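PDB 5ZKX: envelope glycoprotein from Bourbon virus, which probably drives fusion of the viral and host membranes during entry, as its baculovirus relative gp64 does, and is captured here in its postfusion form. Local coordinates for residues Y51-Y55 / C108-W112; T66-N70 / R126-N130; K237-F242 / V410-V414. All coordinates share one frame; numbering follows the deposited sequence.

Interaction 1 of 3, residues Y51-Y55 / C108-W112; sequences YWRSY and CFVDW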
# COMPACT_ATOMS: atom_id res chain seq x y z
N TYR A 51 -29.58 26.43 -3.35
CA TYR A 51 -29.66 27.85 -3.65
C TYR A 51 -29.37 28.67 -2.40
O TYR A 51 -29.77 28.31 -1.29
CB TYR A 51 -31.03 28.23 -4.24
CG TYR A 51 -32.23 28.09 -3.33
CD1 TYR A 51 -32.59 29.10 -2.45
CD2 TYR A 51 -33.03 26.95 -3.37
CE1 TYR A 51 -33.68 28.98 -1.62
CE2 TYR A 51 -34.14 26.82 -2.55
CZ TYR A 51 -34.46 27.84 -1.68
OH TYR A 51 -35.55 27.73 -0.85
N TRP A 52 -28.64 29.76 -2.60
CA TRP A 52 -28.42 30.75 -1.56
C TRP A 52 -29.45 31.86 -1.71
O TRP A 52 -29.60 32.43 -2.79
CB TRP A 52 -27.00 31.31 -1.67
CG TRP A 52 -26.81 32.60 -0.94
CD1 TRP A 52 -26.84 33.86 -1.47
CD2 TRP A 52 -26.55 32.76 0.46
NE1 TRP A 52 -26.62 34.79 -0.49
CE2 TRP A 52 -26.44 34.14 0.71
CE3 TRP A 52 -26.40 31.87 1.53
CZ2 TRP A 52 -26.18 34.65 1.97
CZ3 TRP A 52 -26.15 32.38 2.79
CH2 TRP A 52 -26.04 33.75 3.00
N ARG A 53 -30.17 32.15 -0.63
CA ARG A 53 -31.20 33.18 -0.63
C ARG A 53 -30.88 34.23 0.42
O ARG A 53 -30.57 33.88 1.56
CB ARG A 53 -32.58 32.57 -0.38
CG ARG A 53 -33.68 33.61 -0.14
CD ARG A 53 -34.80 33.03 0.71
NE ARG A 53 -35.67 32.16 -0.06
CZ ARG A 53 -36.41 31.19 0.46
NH1 ARG A 53 -36.39 30.96 1.77
NH2 ARG A 53 -37.19 30.45 -0.32
N SER A 54 -30.97 35.50 0.04
CA SER A 54 -30.77 36.62 0.95
C SER A 54 -31.93 37.59 0.79
O SER A 54 -31.96 38.38 -0.16
CB SER A 54 -29.44 37.31 0.71
OG SER A 54 -29.12 38.17 1.79
N TYR A 55 -32.89 37.52 1.71
CA TYR A 55 -34.07 38.37 1.71
C TYR A 55 -33.90 39.40 2.82
O TYR A 55 -34.03 39.07 4.00
CB TYR A 55 -35.33 37.54 1.91
CG TYR A 55 -36.63 38.28 1.67
CD1 TYR A 55 -36.99 38.68 0.39
CD2 TYR A 55 -37.50 38.55 2.72
CE1 TYR A 55 -38.17 39.35 0.16
CE2 TYR A 55 -38.69 39.22 2.50
CZ TYR A 55 -39.02 39.61 1.21
OH TYR A 55 -40.20 40.28 0.98
N CYS A 108 -38.19 36.25 -4.31
CA CYS A 108 -37.50 35.40 -3.35
C CYS A 108 -38.33 34.21 -2.91
O CYS A 108 -37.78 33.29 -2.29
CB CYS A 108 -37.07 36.21 -2.12
SG CYS A 108 -35.38 36.88 -2.19
N PHE A 109 -39.64 34.19 -3.19
CA PHE A 109 -40.52 33.06 -2.87
C PHE A 109 -41.50 32.93 -4.03
O PHE A 109 -42.55 33.59 -4.05
CB PHE A 109 -41.25 33.26 -1.54
CG PHE A 109 -40.35 33.72 -0.42
CD1 PHE A 109 -39.71 32.80 0.39
CD2 PHE A 109 -40.16 35.07 -0.18
CE1 PHE A 109 -38.89 33.22 1.42
CE2 PHE A 109 -39.33 35.49 0.85
CZ PHE A 109 -38.70 34.57 1.65
N VAL A 110 -41.16 32.09 -5.01
CA VAL A 110 -41.96 31.96 -6.22
C VAL A 110 -42.35 30.53 -6.55
O VAL A 110 -43.38 30.31 -7.21
CB VAL A 110 -41.20 32.61 -7.41
CG1 VAL A 110 -41.55 31.98 -8.76
CG2 VAL A 110 -41.48 34.11 -7.46
N ASP A 111 -41.64 29.52 -6.02
CA ASP A 111 -41.71 28.14 -6.51
C ASP A 111 -41.27 28.09 -7.97
O ASP A 111 -42.03 27.81 -8.90
CB ASP A 111 -43.12 27.55 -6.31
CG ASP A 111 -43.17 26.06 -6.56
OD1 ASP A 111 -42.50 25.31 -5.82
OD2 ASP A 111 -43.89 25.64 -7.49
N TRP A 112 -39.97 28.38 -8.13
CA TRP A 112 -39.42 28.86 -9.40
C TRP A 112 -39.58 27.89 -10.56
O TRP A 112 -39.44 28.33 -11.71
CB TRP A 112 -37.94 29.20 -9.22
CG TRP A 112 -37.68 30.15 -8.09
CD1 TRP A 112 -37.65 31.51 -8.15
CD2 TRP A 112 -37.40 29.81 -6.73
NE1 TRP A 112 -37.37 32.04 -6.92
CE2 TRP A 112 -37.21 31.01 -6.02
CE3 TRP A 112 -37.29 28.60 -6.03
CZ2 TRP A 112 -36.92 31.05 -4.66
CZ3 TRP A 112 -37.00 28.63 -4.68
CH2 TRP A 112 -36.82 29.85 -4.01
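Tyr-51, Arg-53 and Tyr-55 meet Cys-108, Phe-109 and Trp-112 in a largely aromatic contact between a strand and a loop. The three alternate residues of strand 44-58 point the same way, toward the loop that precedes strand 116-118. At one end the edge of Trp-112 faces the ring of Tyr-51 in a T-shaped pair, with Trp-112 CH2 3.9 Å from Tyr-51 CZ. At the other end Phe-109 puts CE2 over the centre of the Tyr-55 ring, with the planes at 75°. Arg-53 lies between. A bend at chi3 (-77°) turns its guanidinium across Phe-109, whose CE1 sits 3.3 Å from Arg-53 CZ. Phe-109 CE1 lies over the centre of one face, with the planes 48° apart, and Tyr-51 CE1 lies toward the rim of the other. Cys-108 CB rests 3.5 Å from Tyr-55 CD1, and its sulfur lies at the edge of that ring. A disulfide from Cys-108 to Cys-137 ties the loop to the adjoining strand 134-148. The hydrogen bond from Arg-53 NE to Cys-108 O, 3.3 Å long, is weak and bent, so aromatic packing and the disulfide probably do most of the holding.

Interaction 2 of 3, residues T66-N70 / R126-N130; sequences TGCYN and RSNNN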
# COMPACT_ATOMS: atom_id res chain seq x y z
N THR A 66 -35.80 45.45 10.33
CA THR A 66 -34.63 45.79 9.53
C THR A 66 -33.56 44.73 9.72
O THR A 66 -33.15 44.44 10.86
CB THR A 66 -34.11 47.17 9.91
OG1 THR A 66 -35.15 48.13 9.77
CG2 THR A 66 -32.95 47.55 9.01
N GLY A 67 -33.09 44.15 8.63
CA GLY A 67 -32.10 43.10 8.68
C GLY A 67 -32.28 42.16 7.51
O GLY A 67 -33.11 42.36 6.63
N CYS A 68 -31.46 41.10 7.53
CA CYS A 68 -31.41 40.13 6.45
C CYS A 68 -31.80 38.75 6.96
O CYS A 68 -31.38 38.34 8.05
CB CYS A 68 -30.02 40.07 5.82
SG CYS A 68 -29.60 41.49 4.80
N TYR A 69 -32.58 38.04 6.16
CA TYR A 69 -32.91 36.65 6.41
C TYR A 69 -32.24 35.85 5.29
O TYR A 69 -32.71 35.84 4.15
CB TYR A 69 -34.42 36.43 6.45
CG TYR A 69 -35.09 36.87 7.74
CD1 TYR A 69 -36.09 36.10 8.32
CD2 TYR A 69 -34.72 38.05 8.38
CE1 TYR A 69 -36.71 36.49 9.50
CE2 TYR A 69 -35.33 38.45 9.56
CZ TYR A 69 -36.32 37.67 10.12
OH TYR A 69 -36.93 38.05 11.29
N ASN A 70 -31.13 35.19 5.62
CA ASN A 70 -30.33 34.45 4.66
C ASN A 70 -30.37 32.96 4.99
O ASN A 70 -30.43 32.57 6.15
CB ASN A 70 -28.87 34.93 4.66
CG ASN A 70 -28.74 36.42 4.43
OD1 ASN A 70 -29.65 37.07 3.94
ND2 ASN A 70 -27.58 36.97 4.79
N ARG A 126 -24.03 36.50 -2.32
CA ARG A 126 -24.18 37.95 -2.43
C ARG A 126 -25.43 38.42 -1.70
O ARG A 126 -26.45 37.74 -1.69
CB ARG A 126 -24.23 38.39 -3.89
CG ARG A 126 -25.37 37.78 -4.67
CD ARG A 126 -25.65 38.53 -5.95
NE ARG A 126 -26.81 37.96 -6.63
CZ ARG A 126 -26.74 36.96 -7.49
NH1 ARG A 126 -25.57 36.42 -7.80
NH2 ARG A 126 -27.85 36.50 -8.06
N SER A 127 -25.33 39.61 -1.10
CA SER A 127 -26.41 40.19 -0.33
C SER A 127 -26.26 41.71 -0.34
O SER A 127 -25.15 42.23 -0.48
CB SER A 127 -26.43 39.67 1.11
OG SER A 127 -27.30 40.43 1.93
N ASN A 128 -27.39 42.40 -0.21
CA ASN A 128 -27.38 43.85 -0.09
C ASN A 128 -28.72 44.31 0.45
O ASN A 128 -29.76 43.72 0.13
CB ASN A 128 -27.08 44.53 -1.44
CG ASN A 128 -28.19 44.35 -2.45
OD1 ASN A 128 -28.40 43.25 -2.96
ND2 ASN A 128 -28.89 45.43 -2.75
N ASN A 129 -28.69 45.34 1.29
CA ASN A 129 -29.88 45.85 1.97
C ASN A 129 -29.91 47.38 1.90
O ASN A 129 -30.10 48.07 2.91
CB ASN A 129 -29.92 45.36 3.41
CG ASN A 129 -31.27 45.55 4.06
OD1 ASN A 129 -32.30 45.51 3.39
ND2 ASN A 129 -31.27 45.75 5.37
N ASN A 130 -29.70 47.93 0.70
CA ASN A 130 -29.48 49.36 0.52
C ASN A 130 -30.66 50.07 -0.14
O ASN A 130 -30.48 51.08 -0.81
CB ASN A 130 -28.21 49.59 -0.30
CG ASN A 130 -28.33 49.02 -1.70
OD1 ASN A 130 -28.92 47.97 -1.90
ND2 ASN A 130 -27.76 49.73 -2.67
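Cys-68 and Asn-129 are the nearest CA pair, 7.4 Å apart. The touching parts, CA 66 to 70 and CA 127 to 129, run almost antiparallel, 170° apart. This is a surface contact of side chains, not backbone pairing: segment 126-130 lies beside the disulfide that links strands 44-58 and 67-74. Cys-68 is the hub. Its SG is anti to the carbonyl carbon (chi1 -73°) and lies 3.8 Å from Ser-127 OG and 4.1 Å from Asn-129 CB. Both are van der Waals contacts, and the sulfur is already bonded to Cys-56. The polar ends look elsewhere: Ser-127 OG bonds Ser-54 OG, and Asn-129 ND2 bonds Tyr-57 O. The same ND2 stays 4.1 Å from Gly-67 O, while Thr-66 CG2 comes within 4.4 Å of it. At the backbone angles of Gly-67 a CB would jam against the carbonyl O of Thr-66, which calls for glycine. Asn-128 ND2 bonds Asn-130 OD1 at 2.7 Å, in the amide plane of Asn-128, linking side chains two residues apart. Strand 67-74 pairs with strand 44-58, which supplies partners of Ser-127, Asn-129 and Cys-68. The short, weakly bonded strand 126-127 pairs in parallel with strand 442-443. Cys-68 O accepts a bond from Asn-443 of the second subunit, and Asn-130 ND2 reaches Gly-64 O of the third.

Interaction 3 of 3, residues K237-F242 / V410-V414; sequences KDGDNF and VAAKV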
# COMPACT_ATOMS: atom_id res chain seq x y z
N LYS A 237 -6.88 -19.18 -3.53
CA LYS A 237 -6.71 -18.23 -4.62
C LYS A 237 -7.91 -18.36 -5.55
O LYS A 237 -8.41 -19.46 -5.77
CB LYS A 237 -5.40 -18.50 -5.37
CG LYS A 237 -5.32 -17.87 -6.75
CD LYS A 237 -3.95 -18.10 -7.37
CE LYS A 237 -4.03 -18.30 -8.87
NZ LYS A 237 -5.11 -17.50 -9.50
N ASP A 238 -8.38 -17.22 -6.05
CA ASP A 238 -9.44 -17.22 -7.06
C ASP A 238 -9.18 -16.04 -7.98
O ASP A 238 -9.53 -14.90 -7.65
CB ASP A 238 -10.82 -17.14 -6.42
CG ASP A 238 -11.92 -17.09 -7.46
OD1 ASP A 238 -11.72 -17.60 -8.57
OD2 ASP A 238 -12.99 -16.53 -7.16
N GLY A 239 -8.57 -16.31 -9.13
CA GLY A 239 -8.21 -15.23 -10.03
C GLY A 239 -7.16 -14.36 -9.38
O GLY A 239 -6.04 -14.80 -9.08
N ASP A 240 -7.51 -13.10 -9.14
CA ASP A 240 -6.62 -12.16 -8.46
C ASP A 240 -6.99 -11.97 -7.00
O ASP A 240 -6.48 -11.05 -6.35
CB ASP A 240 -6.62 -10.82 -9.19
CG ASP A 240 -8.02 -10.29 -9.44
OD1 ASP A 240 -8.99 -10.96 -9.05
OD2 ASP A 240 -8.14 -9.20 -10.04
N ASN A 241 -7.87 -12.82 -6.46
CA ASN A 241 -8.27 -12.80 -5.06
C ASN A 241 -7.49 -13.86 -4.29
O ASN A 241 -7.40 -15.01 -4.73
CB ASN A 241 -9.77 -13.06 -4.90
CG ASN A 241 -10.61 -11.87 -5.31
OD1 ASN A 241 -10.11 -10.77 -5.50
ND2 ASN A 241 -11.92 -12.09 -5.43
N PHE A 242 -6.95 -13.47 -3.14
CA PHE A 242 -6.19 -14.38 -2.29
C PHE A 242 -6.67 -14.21 -0.86
O PHE A 242 -6.73 -13.09 -0.35
CB PHE A 242 -4.69 -14.11 -2.39
CG PHE A 242 -4.16 -14.21 -3.79
CD1 PHE A 242 -4.28 -13.15 -4.67
CD2 PHE A 242 -3.55 -15.37 -4.23
CE1 PHE A 242 -3.80 -13.23 -5.95
CE2 PHE A 242 -3.06 -15.46 -5.51
CZ PHE A 242 -3.20 -14.39 -6.38
N VAL A 410 1.44 -15.06 -10.08
CA VAL A 410 0.41 -14.58 -9.16
C VAL A 410 0.44 -13.06 -9.15
O VAL A 410 1.51 -12.45 -9.05
CB VAL A 410 0.64 -15.16 -7.75
CG1 VAL A 410 0.09 -14.23 -6.69
CG2 VAL A 410 0.00 -16.54 -7.62
N ALA A 411 -0.74 -12.44 -9.27
CA ALA A 411 -0.87 -10.99 -9.27
C ALA A 411 -2.12 -10.61 -8.49
O ALA A 411 -3.24 -10.86 -8.94
CB ALA A 411 -0.93 -10.44 -10.70
N ALA A 412 -1.92 -10.00 -7.33
CA ALA A 412 -3.04 -9.63 -6.47
C ALA A 412 -3.77 -8.41 -7.01
O ALA A 412 -3.21 -7.58 -7.71
CB ALA A 412 -2.54 -9.35 -5.05
N LYS A 413 -5.05 -8.32 -6.65
CA LYS A 413 -5.90 -7.22 -7.11
C LYS A 413 -5.70 -5.98 -6.23
O LYS A 413 -5.75 -6.07 -5.00
CB LYS A 413 -7.36 -7.65 -7.09
CG LYS A 413 -8.33 -6.58 -7.56
CD LYS A 413 -9.73 -6.89 -7.08
CE LYS A 413 -10.15 -8.29 -7.49
NZ LYS A 413 -11.51 -8.62 -7.01
N VAL A 414 -5.49 -4.83 -6.87
CA VAL A 414 -5.29 -3.56 -6.18
C VAL A 414 -6.36 -2.59 -6.68
O VAL A 414 -6.39 -2.27 -7.87
CB VAL A 414 -3.89 -2.98 -6.42
CG1 VAL A 414 -3.75 -1.63 -5.75
CG2 VAL A 414 -2.82 -3.94 -5.90
O HOH W 1 -2.94 -13.83 -9.75
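Asp-240, Asn-241 and Phe-242 meet Val-410 to Lys-413 where a beta-hairpin is touched by an extended run of the C-terminal part of the chain. The hairpin joins strands 234-238 and 241-245 through a type II' turn, Asp-238 to Asn-241, with Gly-239 at the positive-phi corner. Backbone bonds between Asp-238 and Asn-241 close it in both directions. Lys-413 N bonds Asp-240 O at 3.1 Å, on a lone pair in the carbonyl plane, with an N-H...O angle of 136°. The Lys-413 side chain leaves with CG opposite the backbone N (chi1 180°) and later folds at chi3 past Asp-240. Asp-240 takes the less common rotamer between its own N and carbonyl carbon (chi1 51°). This lays its carboxylate against the lysine methylenes, with OD2 3.4 Å from Lys-413 CB. Lys-413 NZ is placed 3.0 Å from Asn-241 OD1, and 4.0 Å from Asp-240 OD1 in a long salt bridge. NZ is less surely placed, so both distances are tentative; its stronger charged partner is Asp-255. Phe-242 and Val-410 reach out from opposite directions. The meeting is tight: Phe-242 CZ is 3.3 Å from Val-410 CG1. Further round the ring, Phe-242 CE1 rests 3.7 Å from Ala-412 CA, and Ala-411 O lies at the ring edge. Asn-289 of the third subunit bonds Asp-240 O and Phe-242 N, and Ile-291 of the second packs on Ala-411 and Ala-412. Both belong to helix 284-329, so the contact is built into the trimer. At the turn, Lys-237 NZ bonds Gly-239 O at 2.9 Å, on a lone pair. A water bonds the same oxygen weakly and accepts a bond from Ala-411 N at 2.6 Å.

Interactions 1 and 2 belong to one sheet. Strands 44-58 and 67-74 are neighbours in it, and Tyr-55 O lies 2.8 Å from Tyr-69 N, a probable hydrogen bond between them. Their centres are 13 Å apart. Interaction 1 is partly buried and rests on aromatic rings. Interaction 2 is a surface contact of small and polar groups. Each holds one half of a disulfide. Interaction 3 is remote: its centre is about 54 Å from that of interaction 1 and about 60 Å from that of interaction 2. It lies nearer the middle of the chain, partly buried among the helices of both other subunits, and combines backbone, charged, apolar and water links.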